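PDB 2WW2: alpha-1,2-mannosidase, which hydrolyses alpha-mannosides with inversion at the anomeric carbon, as a calcium-dependent glycoside hydrolase of family GH92 from a human gut symbiont. Local coordinates for residues G37-W41 / T127-F133; G175-F180 / Y313-G318; F180-M185 / A234-P240; I245-R249 / E303-Q307; F366-W370 / G381-V385. One frame throughout, in Å; residues are numbered along the deposited sequence.

Contact 1 of 5, residues G37-W41 / T127-F133; sequences GMNFW and TSRGAVF
This contact lies in the beta-rich N-terminal domain of the family, where W41 of strand 40-44 meets A131 and F133 of strand 130-136. The indole lies across A131. CB of A131 sits over one face, 3.6 Å from the centroid of the five-membered ring of W41, a CH-pi contact close to the ring normal. F133 turns its edge to the six-membered ring in an offset edge-to-face pair, with the planes at 85°.

Before the strands begin, the two loops meet through the backbone. N39 N donates to S128 O at 3.0 Å and almost straight, 172°. Water 1 donates to both N39 O and T127 O, 2.8 Å from each. Water 3 lies at the edge of the indole, in its plane. It accepts from W41 NE1 at 3.0 Å and donates to R129 O. N39 OD1 and R129 O are both acceptors and do not bond to each other; OD1 is bonded to S235 OG instead.

M38 crosses R129 at about a right angle, and its CE touches R129 CG at 3.8 Å. The M38 chain starts with CG anti to the backbone N (chi1 -176°) and bends only at its end. The R129 guanidinium makes a salt bridge with E250.

T127 OG1 accepts from G130 N at 2.8 Å, an ST motif leading into the strand. OG1 is also hydrogen-bonded to E250. The contact belongs to the beta-sandwich-like N-terminal domain of GH92, where strands 40-44 and 130-136, not paired with each other, meet through side chains.

Contact 2 of 5, residues G175-F180 / Y313-G318; sequences GVPDNF and YSPYDG
Y313, at the end of strand 310-313, reaches into the type I turn P177-F180. Its OH donates to N179 OD1 at 2.6 Å. The oxygen lies at the edge of the phenol ring, and the amide and ring planes are 44° apart. The hydroxyl also touches the ring of P177, with OH 3.2 Å from CG. F180 crosses the phenol at about a right angle, its CD1 4.1 Å from Y313 CE2. A phenylalanine in place of Y313 would probably leave N179 OD1 without this donor and the amide freer to turn.

S314 shapes its own loop. Its OG accepts from Y316 N and D317 N, an ST turn and an ST motif, and is also bonded to E363. S314 O takes G318 N at 2.8 Å and lies beside P177 CG.

P315 turns its carbonyl O to P177 CD, 3.5 Å away. Further on, Y316 and D317 face helix 347-364.

G318 closes the contact. N179 ND2 donates to G318 O at 2.9 Å, nearly straight at 175° and in the amide plane. N179 reaches both partners with CG between its backbone N and carbonyl carbon (chi1 61°). A CB on G318 would run into N179 OD1, and its positive phi also favours glycine.

One asparagine amide thus uses both ends, accepting from a phenol and donating to a carbonyl. This fixes its rotation and ties a loop of the N-terminal domain to one of the catalytic domain.

Contact 3 of 5, residues F180-M185 / A234-P240; sequences FANYFM and ASSFISP
Y183 and S236 face each other as a hydrogen-bonded antiparallel pair: Y183 N donates to S236 O at 2.8 Å, and S236 N to Y183 O at 2.9 Å. M185 and A234 repeat the pattern, with both bonds at 3.0 Å. Between them F184 and S235 form a non-hydrogen-bonded pair. The strand directions make an angle of 156°.

The side chains come next. P240 lays CD over one face of the Y183 ring, 3.9 Å from its centroid, a CH-pi contact. N182 OD1 stands 3.6 Å above the plane of the F237 ring, over its centre. N182 reaches there with CG anti to its backbone N (chi1 -180°). The same OD1 is 3.0 Å from S235 OG, but the proton of that hydroxyl also has another acceptor within reach. F180 CE1 touches F237 CE1 at 3.7 Å.

Farther out, the turn after the strand is set by S236 OG, which accepts from I238 N in an ST turn and is bonded to E303. Water 4 links A181 N to F237 O. S239 is the N-cap of helix 240-250, with OG bonded to Q242 N. F301 stacks on F237, and Q66 and N39 are bonded to S235 OG.

The chemistry is therefore mixed. Backbone bonds hold the strands. Polar side chains, among them S236 with E303, lie beside aromatic rings where strand 229-236 ends, and probably help to hold the turn into the helix.

Contact 4 of 5, residues I245-R249 / E303-Q307; sequences INFNR and EFDSQ
N246 ND2 donates to E303 OE1 at 2.8 Å with an angle of 160°. The carboxylate oxygen lies in the amide plane of N246. It is met on its anti side, with the donor 34° out of the carboxylate plane. E303 has more partners, since OE1 is bonded to S236 OG and OE2 to F237 N. The other end of the amide is held too: OD1 takes a proton from water 5, which accepts from F304 N at 2.9 Å, and Q242 NE2 donates to the same OD1. ND2 also serves S235 O. A leucine here would probably leave E303 OE1 and S235 O short of a donor and break the water link to F304 N.

R249 provides the second polar group. It meets F304 O end-on, with NH1 at 3.0 Å and NH2 at 3.1 Å, both from the same face of the carbonyl. Q242 NE2 is a further donor to this oxygen. NH2 of R249 also makes a weak bond to D305 O. The arginine chain leaves with CG anti to the backbone N (chi1 -167°) and bends farther out, which brings the guanidinium over the strand end. One face of the group rests on F304 CB, 3.6 Å from NH1.

I245 packs its methyls on the strand end: CG2 lies 3.7 Å from F304 O and CD1 4.1 Å from S306 CB.

Helix 240-250 follows directly on strand 229-236. Here one side of it is set on the end of strand 299-304, which pairs with strand 310-313. F247 on the same helix packs on M185 of strand 182-188.

Contact 5 of 5, residues F366-W370 / G381-V385; sequences FMPEW and GNNSV
Two hydrogen bonds join S384 to the carboxylate of E369. S384 N donates to OE1 at 3.0 Å with an angle of 156°, on the syn side and close to the carboxylate plane. S384 OG donates to OE2 at 2.7 Å, from above that plane, 39° out of it. Backbone and side chain of one serine thus take one oxygen each. This limits the turning of the carboxylate. Q411 NE2, from helix 401-413, is a further donor to OE2 and is also bonded to M367 O. E369 folds back to reach the serine with a bend at chi2 (-65°), since its CB does not point at the helix.

The contact lies in the catalytic domain, which in this family is built round an alpha/alpha barrel. It joins the loop after helix 347-364 to the first turn of helix 383-393. V385 N is bonded to N382 O at 3.1 Å, where the chain enters the helix.

Close contacts without hydrogen bonds come next. OE2 of E369 lies 3.2 Å from N382 CA. S384 CB lies 3.3 Å from P368 O, a buried carbonyl oxygen that has no polar partner. The methyl CE of M367 comes within 3.5 Å of the hydroxyl OG of S384. G381 has a positive phi, and a CB there would be jammed against the preceding carbonyl.

The apolar part falls to M367. Its chain bends at chi3 and brings CE to V385 CG2, 3.9 Å away. I357 and Y361 of helix 347-364 border the same methionine. V385 in turn packs on C457 and I458 of helix 444-465.

Contacts 1, 3 and 5 are buried, while contacts 2 and 4 are partly exposed. Contacts 1 and 3 reach neighbouring strands, 130-136 and 229-236, and touch through N39 and S235. Contact 4 adjoins both, and its helix 240-250 follows the strand of contact 3. Contact 2 shares F180 with contact 3. Contact 5 stands apart, its centre about 31 Å from that of contact 4, though Y316 of contact 2 touches P368. Backbone pairing dominates only contact 3. Contact 1 combines aromatic packing with water bridges. Contacts 2, 4 and 5 rely on side-chain amide, guanidinium or carboxylate groups that bond to both backbone and side-chain atoms.

Contact 1 of 5, residues G37-W41 / T127-F133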
# COMPACT_ATOMS: atom_id res chain seq x y z
N GLY A 37 24.58 31.59 -15.11
CA GLY A 37 24.28 32.89 -15.69
C GLY A 37 23.27 33.71 -14.88
O GLY A 37 22.32 33.17 -14.33
N MET A 38 23.50 35.02 -14.83
CA MET A 38 22.62 35.91 -14.07
C MET A 38 21.20 35.88 -14.59
O MET A 38 20.27 35.91 -13.81
CB MET A 38 23.15 37.35 -14.10
CG MET A 38 22.31 38.31 -13.22
SD MET A 38 23.00 39.99 -13.23
CE MET A 38 22.18 40.67 -14.66
N ASN A 39 21.02 35.81 -15.91
CA ASN A 39 19.67 35.76 -16.47
C ASN A 39 19.52 34.46 -17.26
O ASN A 39 20.42 34.11 -18.03
CB ASN A 39 19.40 36.95 -17.41
CG ASN A 39 19.53 38.31 -16.72
OD1 ASN A 39 20.11 39.27 -17.28
ND2 ASN A 39 18.96 38.42 -15.54
N PHE A 40 18.42 33.74 -17.04
CA PHE A 40 18.09 32.56 -17.87
C PHE A 40 16.96 32.92 -18.80
O PHE A 40 16.23 33.90 -18.55
CB PHE A 40 17.60 31.37 -17.04
CG PHE A 40 18.63 30.77 -16.10
CD1 PHE A 40 19.98 31.08 -16.21
CD2 PHE A 40 18.22 29.86 -15.11
CE1 PHE A 40 20.93 30.52 -15.34
CE2 PHE A 40 19.16 29.27 -14.22
CZ PHE A 40 20.50 29.61 -14.34
N TRP A 41 16.78 32.12 -19.85
CA TRP A 41 15.68 32.33 -20.79
C TRP A 41 14.90 31.02 -20.94
O TRP A 41 15.50 29.94 -20.87
CB TRP A 41 16.21 32.86 -22.15
CG TRP A 41 16.60 34.32 -22.01
CD1 TRP A 41 17.77 34.82 -21.49
CD2 TRP A 41 15.78 35.45 -22.31
NE1 TRP A 41 17.71 36.21 -21.46
CE2 TRP A 41 16.50 36.61 -21.95
CE3 TRP A 41 14.49 35.60 -22.85
CZ2 TRP A 41 15.99 37.90 -22.15
CZ3 TRP A 41 13.98 36.88 -23.03
CH2 TRP A 41 14.73 38.01 -22.68
N THR A 127 23.54 34.73 -23.34
CA THR A 127 24.86 34.93 -22.77
C THR A 127 24.59 34.94 -21.26
O THR A 127 23.48 34.60 -20.85
CB THR A 127 25.46 36.28 -23.22
OG1 THR A 127 24.60 37.36 -22.82
CG2 THR A 127 25.63 36.33 -24.76
N SER A 128 25.56 35.34 -20.44
CA SER A 128 25.35 35.41 -18.98
C SER A 128 24.18 36.34 -18.63
O SER A 128 23.37 36.03 -17.76
CB SER A 128 26.61 35.95 -18.29
OG SER A 128 27.68 35.00 -18.39
N ARG A 129 24.12 37.48 -19.31
CA ARG A 129 23.16 38.52 -18.94
C ARG A 129 22.26 38.97 -20.09
O ARG A 129 21.32 39.72 -19.89
CB ARG A 129 23.92 39.71 -18.33
CG ARG A 129 24.71 39.29 -17.08
CD ARG A 129 25.60 40.44 -16.51
NE ARG A 129 26.46 39.87 -15.48
CZ ARG A 129 27.58 39.20 -15.74
NH1 ARG A 129 27.96 39.01 -17.00
NH2 ARG A 129 28.30 38.71 -14.75
N GLY A 130 22.49 38.46 -21.30
CA GLY A 130 21.65 38.87 -22.42
C GLY A 130 21.18 37.70 -23.25
O GLY A 130 21.44 36.54 -22.90
N ALA A 131 20.47 38.00 -24.34
CA ALA A 131 20.00 36.95 -25.27
C ALA A 131 19.87 37.54 -26.66
O ALA A 131 19.72 38.75 -26.82
CB ALA A 131 18.64 36.39 -24.82
N VAL A 132 19.88 36.68 -27.67
CA VAL A 132 19.62 37.14 -29.03
C VAL A 132 18.61 36.17 -29.63
O VAL A 132 18.75 34.98 -29.41
CB VAL A 132 20.91 37.23 -29.88
CG1 VAL A 132 20.60 37.60 -31.33
CG2 VAL A 132 21.88 38.27 -29.28
N PHE A 133 17.59 36.71 -30.31
CA PHE A 133 16.56 35.92 -30.99
C PHE A 133 16.76 36.06 -32.50
O PHE A 133 17.22 37.10 -32.98
CB PHE A 133 15.16 36.50 -30.72
CG PHE A 133 14.64 36.31 -29.31
CD1 PHE A 133 13.52 35.51 -29.07
CD2 PHE A 133 15.24 36.96 -28.24
CE1 PHE A 133 13.03 35.34 -27.77
CE2 PHE A 133 14.75 36.79 -26.94
CZ PHE A 133 13.64 35.99 -26.70
O HOH W 1 22.71 32.75 -18.83
O HOH W 2 20.68 35.98 -20.28
O HOH W 3 18.65 38.89 -20.51

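Contact 2 of 5, residues G175-F180 / Y313-G318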
# COMPACT_ATOMS: atom_id res chain seq x y z
N GLY A 175 11.48 38.75 -0.69
CA GLY A 175 12.95 38.69 -0.65
C GLY A 175 13.66 39.75 -1.47
O GLY A 175 14.80 39.53 -1.92
N VAL A 176 13.03 40.92 -1.66
CA VAL A 176 13.69 42.02 -2.36
C VAL A 176 13.65 43.32 -1.55
O VAL A 176 12.70 43.55 -0.79
CB VAL A 176 13.07 42.29 -3.76
CG1 VAL A 176 13.18 41.02 -4.65
CG2 VAL A 176 11.62 42.78 -3.64
N PRO A 177 14.68 44.17 -1.71
CA PRO A 177 14.66 45.50 -1.09
C PRO A 177 13.59 46.41 -1.72
O PRO A 177 13.06 46.09 -2.80
CB PRO A 177 16.06 46.06 -1.39
CG PRO A 177 16.91 44.80 -1.73
CD PRO A 177 15.93 43.93 -2.46
N ASP A 178 13.32 47.54 -1.08
CA ASP A 178 12.25 48.43 -1.52
C ASP A 178 12.51 49.06 -2.88
O ASP A 178 11.58 49.56 -3.49
CB ASP A 178 12.04 49.57 -0.51
CG ASP A 178 11.30 49.12 0.73
OD1 ASP A 178 10.80 47.98 0.76
OD2 ASP A 178 11.21 49.95 1.66
N ASN A 179 13.76 49.10 -3.33
CA ASN A 179 14.08 49.78 -4.59
C ASN A 179 14.31 48.80 -5.72
O ASN A 179 14.89 49.15 -6.74
CB ASN A 179 15.32 50.68 -4.43
CG ASN A 179 16.57 49.89 -4.04
OD1 ASN A 179 16.52 48.68 -3.83
ND2 ASN A 179 17.70 50.59 -3.94
N PHE A 180 13.85 47.57 -5.53
CA PHE A 180 14.12 46.50 -6.50
C PHE A 180 13.55 46.77 -7.90
O PHE A 180 12.40 47.21 -8.04
CB PHE A 180 13.59 45.17 -5.97
CG PHE A 180 13.58 44.09 -7.00
CD1 PHE A 180 14.75 43.38 -7.28
CD2 PHE A 180 12.43 43.80 -7.70
CE1 PHE A 180 14.77 42.38 -8.25
CE2 PHE A 180 12.43 42.77 -8.67
CZ PHE A 180 13.61 42.08 -8.96
N TYR A 313 24.12 44.68 -7.40
CA TYR A 313 22.99 45.16 -6.62
C TYR A 313 22.77 44.15 -5.50
O TYR A 313 22.59 42.96 -5.76
CB TYR A 313 21.74 45.20 -7.49
CG TYR A 313 20.45 45.45 -6.71
CD1 TYR A 313 20.12 46.74 -6.28
CD2 TYR A 313 19.55 44.42 -6.44
CE1 TYR A 313 18.93 46.99 -5.59
CE2 TYR A 313 18.36 44.66 -5.74
CZ TYR A 313 18.06 45.95 -5.32
OH TYR A 313 16.88 46.19 -4.64
N SER A 314 22.78 44.60 -4.25
CA SER A 314 22.54 43.67 -3.16
C SER A 314 21.05 43.42 -2.96
O SER A 314 20.30 44.36 -2.69
CB SER A 314 23.11 44.22 -1.85
OG SER A 314 22.72 43.38 -0.78
N PRO A 315 20.62 42.14 -3.05
CA PRO A 315 19.21 41.91 -2.77
C PRO A 315 18.98 41.84 -1.27
O PRO A 315 17.86 41.55 -0.86
CB PRO A 315 18.93 40.54 -3.43
CG PRO A 315 20.25 39.81 -3.32
CD PRO A 315 21.34 40.90 -3.41
N TYR A 316 20.02 42.11 -0.47
CA TYR A 316 19.88 42.16 0.98
C TYR A 316 19.75 43.58 1.54
O TYR A 316 18.99 43.79 2.49
CB TYR A 316 21.02 41.39 1.69
CG TYR A 316 21.01 39.92 1.30
CD1 TYR A 316 20.15 39.03 1.93
CD2 TYR A 316 21.82 39.45 0.27
CE1 TYR A 316 20.11 37.70 1.55
CE2 TYR A 316 21.79 38.13 -0.11
CZ TYR A 316 20.93 37.26 0.54
OH TYR A 316 20.87 35.94 0.18
N ASP A 317 20.47 44.54 0.96
CA ASP A 317 20.38 45.92 1.46
C ASP A 317 20.04 46.94 0.37
O ASP A 317 19.88 48.12 0.65
CB ASP A 317 21.63 46.33 2.27
CG ASP A 317 22.88 46.53 1.42
OD1 ASP A 317 22.83 46.52 0.17
OD2 ASP A 317 23.95 46.72 2.03
N GLY A 318 19.91 46.47 -0.88
CA GLY A 318 19.49 47.36 -1.97
C GLY A 318 20.50 48.38 -2.48
O GLY A 318 20.19 49.18 -3.37

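Contact 3 of 5, residues F180-M185 / A234-P240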
# COMPACT_ATOMS: atom_id res chain seq x y z
N PHE A 180 13.85 47.57 -5.53
CA PHE A 180 14.12 46.50 -6.50
C PHE A 180 13.55 46.77 -7.90
O PHE A 180 12.40 47.21 -8.04
CB PHE A 180 13.59 45.17 -5.97
CG PHE A 180 13.58 44.09 -7.00
CD1 PHE A 180 14.75 43.38 -7.28
CD2 PHE A 180 12.43 43.80 -7.70
CE1 PHE A 180 14.77 42.38 -8.25
CE2 PHE A 180 12.43 42.77 -8.67
CZ PHE A 180 13.61 42.08 -8.96
N ALA A 181 14.35 46.46 -8.93
CA ALA A 181 13.89 46.43 -10.33
C ALA A 181 14.91 45.70 -11.18
O ALA A 181 16.10 45.71 -10.86
CB ALA A 181 13.71 47.83 -10.89
N ASN A 182 14.43 45.09 -12.27
CA ASN A 182 15.31 44.65 -13.33
C ASN A 182 15.13 45.61 -14.52
O ASN A 182 14.01 45.83 -14.99
CB ASN A 182 15.02 43.18 -13.69
CG ASN A 182 15.91 42.66 -14.80
OD1 ASN A 182 17.06 42.23 -14.57
ND2 ASN A 182 15.39 42.68 -16.01
N TYR A 183 16.23 46.22 -14.96
CA TYR A 183 16.20 47.23 -16.02
C TYR A 183 16.62 46.54 -17.30
O TYR A 183 17.71 45.97 -17.37
CB TYR A 183 17.18 48.36 -15.69
CG TYR A 183 16.91 48.98 -14.33
CD1 TYR A 183 15.92 49.94 -14.18
CD2 TYR A 183 17.60 48.56 -13.20
CE1 TYR A 183 15.65 50.52 -12.93
CE2 TYR A 183 17.34 49.13 -11.94
CZ TYR A 183 16.37 50.10 -11.82
OH TYR A 183 16.09 50.65 -10.60
N PHE A 184 15.76 46.55 -18.31
CA PHE A 184 16.06 45.81 -19.53
C PHE A 184 16.11 46.71 -20.77
O PHE A 184 15.59 47.83 -20.77
CB PHE A 184 15.08 44.64 -19.72
CG PHE A 184 13.64 45.07 -19.89
CD1 PHE A 184 13.16 45.46 -21.14
CD2 PHE A 184 12.77 45.05 -18.82
CE1 PHE A 184 11.82 45.84 -21.30
CE2 PHE A 184 11.42 45.43 -18.96
CZ PHE A 184 10.95 45.83 -20.20
N MET A 185 16.78 46.23 -21.81
CA MET A 185 16.78 46.93 -23.09
C MET A 185 16.91 45.93 -24.20
O MET A 185 17.49 44.84 -24.03
CB MET A 185 17.89 47.99 -23.20
CG MET A 185 19.30 47.47 -23.34
SD MET A 185 20.49 48.72 -23.95
CE MET A 185 20.13 48.80 -25.70
N ALA A 234 19.45 42.67 -23.17
CA ALA A 234 20.19 42.41 -21.94
C ALA A 234 19.51 43.17 -20.82
O ALA A 234 18.70 44.07 -21.06
CB ALA A 234 21.66 42.84 -22.06
N SER A 235 19.81 42.79 -19.58
CA SER A 235 19.21 43.45 -18.43
C SER A 235 20.25 43.62 -17.33
O SER A 235 21.35 43.04 -17.38
CB SER A 235 18.00 42.66 -17.90
OG SER A 235 18.43 41.50 -17.19
N SER A 236 19.89 44.41 -16.33
CA SER A 236 20.76 44.66 -15.19
C SER A 236 19.88 44.83 -13.95
O SER A 236 18.75 45.30 -14.05
CB SER A 236 21.58 45.94 -15.41
OG SER A 236 22.35 46.25 -14.26
N PHE A 237 20.41 44.47 -12.78
CA PHE A 237 19.73 44.78 -11.53
C PHE A 237 20.23 46.09 -10.92
O PHE A 237 19.70 46.56 -9.92
CB PHE A 237 19.89 43.63 -10.52
CG PHE A 237 19.10 42.41 -10.88
CD1 PHE A 237 17.73 42.36 -10.62
CD2 PHE A 237 19.71 41.34 -11.52
CE1 PHE A 237 16.98 41.23 -10.97
CE2 PHE A 237 18.97 40.23 -11.88
CZ PHE A 237 17.59 40.18 -11.60
N ILE A 238 21.23 46.69 -11.55
CA ILE A 238 21.85 47.91 -11.00
C ILE A 238 21.21 49.18 -11.52
O ILE A 238 20.80 50.03 -10.72
CB ILE A 238 23.40 47.91 -11.24
CG1 ILE A 238 24.03 46.83 -10.37
CG2 ILE A 238 24.03 49.30 -10.93
CD1 ILE A 238 25.46 46.45 -10.78
N SER A 239 21.09 49.31 -12.85
CA SER A 239 20.56 50.53 -13.45
C SER A 239 20.38 50.37 -14.96
O SER A 239 20.95 49.45 -15.56
CB SER A 239 21.57 51.66 -13.24
OG SER A 239 22.69 51.45 -14.11
N PRO A 240 19.61 51.27 -15.60
CA PRO A 240 19.52 51.24 -17.05
C PRO A 240 20.87 51.43 -17.74
O PRO A 240 21.14 50.79 -18.76
CB PRO A 240 18.56 52.40 -17.37
CG PRO A 240 17.69 52.48 -16.16
CD PRO A 240 18.66 52.23 -15.01
O HOH W 4 17.40 46.41 -8.57

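Contact 4 of 5, residues I245-R249 / E303-Q307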
# COMPACT_ATOMS: atom_id res chain seq x y z
N ILE A 245 25.60 48.74 -20.66
CA ILE A 245 26.96 48.18 -20.63
C ILE A 245 26.93 46.66 -20.89
O ILE A 245 27.71 46.14 -21.71
CB ILE A 245 27.64 48.49 -19.27
CG1 ILE A 245 27.92 49.99 -19.15
CG2 ILE A 245 28.93 47.68 -19.10
CD1 ILE A 245 28.23 50.46 -17.72
N ASN A 246 26.05 45.96 -20.18
CA ASN A 246 25.87 44.52 -20.37
C ASN A 246 25.52 44.21 -21.82
O ASN A 246 26.09 43.30 -22.41
CB ASN A 246 24.77 43.95 -19.46
CG ASN A 246 25.13 44.06 -17.98
OD1 ASN A 246 26.29 44.30 -17.65
ND2 ASN A 246 24.15 43.85 -17.10
N PHE A 247 24.58 44.97 -22.38
CA PHE A 247 24.16 44.80 -23.78
C PHE A 247 25.36 44.97 -24.72
O PHE A 247 25.59 44.15 -25.62
CB PHE A 247 23.09 45.85 -24.13
CG PHE A 247 22.61 45.80 -25.57
CD1 PHE A 247 21.42 45.14 -25.91
CD2 PHE A 247 23.32 46.44 -26.58
CE1 PHE A 247 20.96 45.11 -27.23
CE2 PHE A 247 22.87 46.41 -27.90
CZ PHE A 247 21.68 45.75 -28.22
N ASN A 248 26.12 46.04 -24.51
CA ASN A 248 27.23 46.35 -25.41
C ASN A 248 28.37 45.35 -25.31
O ASN A 248 29.02 45.01 -26.31
CB ASN A 248 27.71 47.78 -25.19
CG ASN A 248 26.76 48.79 -25.81
OD1 ASN A 248 26.30 48.60 -26.94
ND2 ASN A 248 26.48 49.86 -25.08
N ARG A 249 28.59 44.84 -24.11
CA ARG A 249 29.64 43.86 -23.94
C ARG A 249 29.25 42.50 -24.48
O ARG A 249 30.09 41.80 -25.06
CB ARG A 249 30.05 43.73 -22.47
CG ARG A 249 31.34 42.95 -22.31
CD ARG A 249 31.79 42.87 -20.87
NE ARG A 249 32.14 44.17 -20.29
CZ ARG A 249 31.46 44.75 -19.30
NH1 ARG A 249 30.35 44.19 -18.81
NH2 ARG A 249 31.88 45.91 -18.80
N GLU A 303 27.84 41.84 -11.90
CA GLU A 303 27.93 42.41 -13.23
C GLU A 303 29.28 43.10 -13.33
O GLU A 303 29.96 43.31 -12.32
CB GLU A 303 26.76 43.40 -13.43
CG GLU A 303 25.41 42.81 -12.95
CD GLU A 303 24.19 43.67 -13.27
OE1 GLU A 303 24.15 44.29 -14.35
OE2 GLU A 303 23.26 43.70 -12.45
N PHE A 304 29.71 43.43 -14.54
CA PHE A 304 30.99 44.10 -14.69
C PHE A 304 30.76 45.52 -15.15
O PHE A 304 30.21 45.75 -16.23
CB PHE A 304 31.90 43.34 -15.64
CG PHE A 304 32.29 41.99 -15.12
CD1 PHE A 304 33.32 41.87 -14.19
CD2 PHE A 304 31.63 40.84 -15.54
CE1 PHE A 304 33.69 40.63 -13.70
CE2 PHE A 304 31.99 39.60 -15.05
CZ PHE A 304 33.03 39.50 -14.12
N ASP A 305 31.22 46.47 -14.34
CA ASP A 305 30.96 47.88 -14.60
C ASP A 305 31.78 48.42 -15.77
O ASP A 305 32.43 47.66 -16.48
CB ASP A 305 31.21 48.69 -13.32
CG ASP A 305 32.69 48.77 -12.93
OD1 ASP A 305 33.58 48.34 -13.70
OD2 ASP A 305 32.96 49.26 -11.83
N SER A 306 31.75 49.74 -16.00
CA SER A 306 32.45 50.32 -17.16
C SER A 306 33.96 50.12 -17.09
O SER A 306 34.62 50.11 -18.13
CB SER A 306 32.12 51.80 -17.34
OG SER A 306 32.52 52.55 -16.21
N GLN A 307 34.50 49.92 -15.89
CA GLN A 307 35.93 49.68 -15.72
C GLN A 307 36.26 48.19 -15.77
O GLN A 307 37.41 47.79 -15.58
CB GLN A 307 36.42 50.27 -14.40
CG GLN A 307 37.10 51.63 -14.52
CD GLN A 307 36.43 52.53 -15.53
OE1 GLN A 307 35.32 53.02 -15.32
NE2 GLN A 307 37.12 52.77 -16.65
O HOH W 5 28.26 42.50 -16.83

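Contact 5 of 5, residues F366-W370 / G381-V385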
# COMPACT_ATOMS: atom_id res chain seq x y z
N PHE A 366 22.37 38.09 8.73
CA PHE A 366 22.31 36.63 8.73
C PHE A 366 22.87 36.06 7.44
O PHE A 366 22.74 36.68 6.38
CB PHE A 366 20.85 36.14 8.87
CG PHE A 366 20.26 36.32 10.26
CD1 PHE A 366 20.40 35.33 11.22
CD2 PHE A 366 19.52 37.45 10.57
CE1 PHE A 366 19.84 35.46 12.49
CE2 PHE A 366 18.95 37.60 11.84
CZ PHE A 366 19.13 36.60 12.81
N MET A 367 23.45 34.87 7.50
CA MET A 367 23.76 34.15 6.28
C MET A 367 22.47 33.63 5.67
O MET A 367 21.52 33.30 6.39
CB MET A 367 24.71 32.98 6.55
CG MET A 367 26.06 33.41 7.11
SD MET A 367 27.21 32.02 7.21
CE MET A 367 26.59 31.18 8.67
N PRO A 368 22.41 33.54 4.34
CA PRO A 368 21.19 33.02 3.74
C PRO A 368 21.09 31.50 3.90
O PRO A 368 22.12 30.83 4.08
CB PRO A 368 21.33 33.38 2.27
CG PRO A 368 22.82 33.47 2.03
CD PRO A 368 23.44 33.89 3.34
N GLU A 369 19.86 30.97 3.83
CA GLU A 369 19.63 29.54 3.81
C GLU A 369 18.85 29.23 2.52
O GLU A 369 19.35 28.49 1.68
CB GLU A 369 18.90 29.05 5.08
CG GLU A 369 19.66 29.29 6.40
CD GLU A 369 20.97 28.51 6.52
OE1 GLU A 369 21.22 27.64 5.67
OE2 GLU A 369 21.76 28.78 7.46
N TRP A 370 17.67 29.82 2.37
CA TRP A 370 17.00 29.91 1.06
C TRP A 370 17.03 31.38 0.63
O TRP A 370 16.59 32.25 1.38
CB TRP A 370 15.54 29.40 1.14
CG TRP A 370 15.26 28.26 0.18
CD1 TRP A 370 15.00 26.96 0.51
CD2 TRP A 370 15.24 28.33 -1.26
NE1 TRP A 370 14.81 26.21 -0.65
CE2 TRP A 370 14.95 27.03 -1.74
CE3 TRP A 370 15.42 29.37 -2.18
CZ2 TRP A 370 14.85 26.74 -3.10
CZ3 TRP A 370 15.35 29.08 -3.55
CH2 TRP A 370 15.06 27.76 -3.99
N GLY A 381 17.30 24.33 8.73
CA GLY A 381 18.72 24.00 8.88
C GLY A 381 19.65 25.20 8.86
O GLY A 381 19.22 26.34 8.65
N ASN A 382 20.95 24.94 9.08
CA ASN A 382 21.98 25.97 9.02
C ASN A 382 23.04 25.49 8.04
O ASN A 382 24.24 25.51 8.32
CB ASN A 382 22.61 26.17 10.41
CG ASN A 382 21.66 26.83 11.41
OD1 ASN A 382 20.72 27.57 11.03
ND2 ASN A 382 21.89 26.58 12.66
N ASN A 383 22.60 25.05 6.86
CA ASN A 383 23.54 24.47 5.94
C ASN A 383 24.42 25.48 5.18
O ASN A 383 25.37 25.09 4.49
CB ASN A 383 22.83 23.48 5.02
CG ASN A 383 22.20 22.35 5.81
OD1 ASN A 383 20.96 22.17 5.80
ND2 ASN A 383 23.02 21.63 6.55
N SER A 384 24.11 26.77 5.34
CA SER A 384 25.06 27.80 4.95
C SER A 384 26.45 27.45 5.54
O SER A 384 27.50 27.66 4.90
CB SER A 384 24.62 29.16 5.49
OG SER A 384 24.39 29.08 6.90
N VAL A 385 26.45 26.97 6.77
CA VAL A 385 27.69 26.63 7.46
C VAL A 385 28.43 25.52 6.72
O VAL A 385 29.66 25.54 6.56
CB VAL A 385 27.38 26.19 8.90
CG1 VAL A 385 28.62 25.67 9.57
CG2 VAL A 385 26.77 27.40 9.68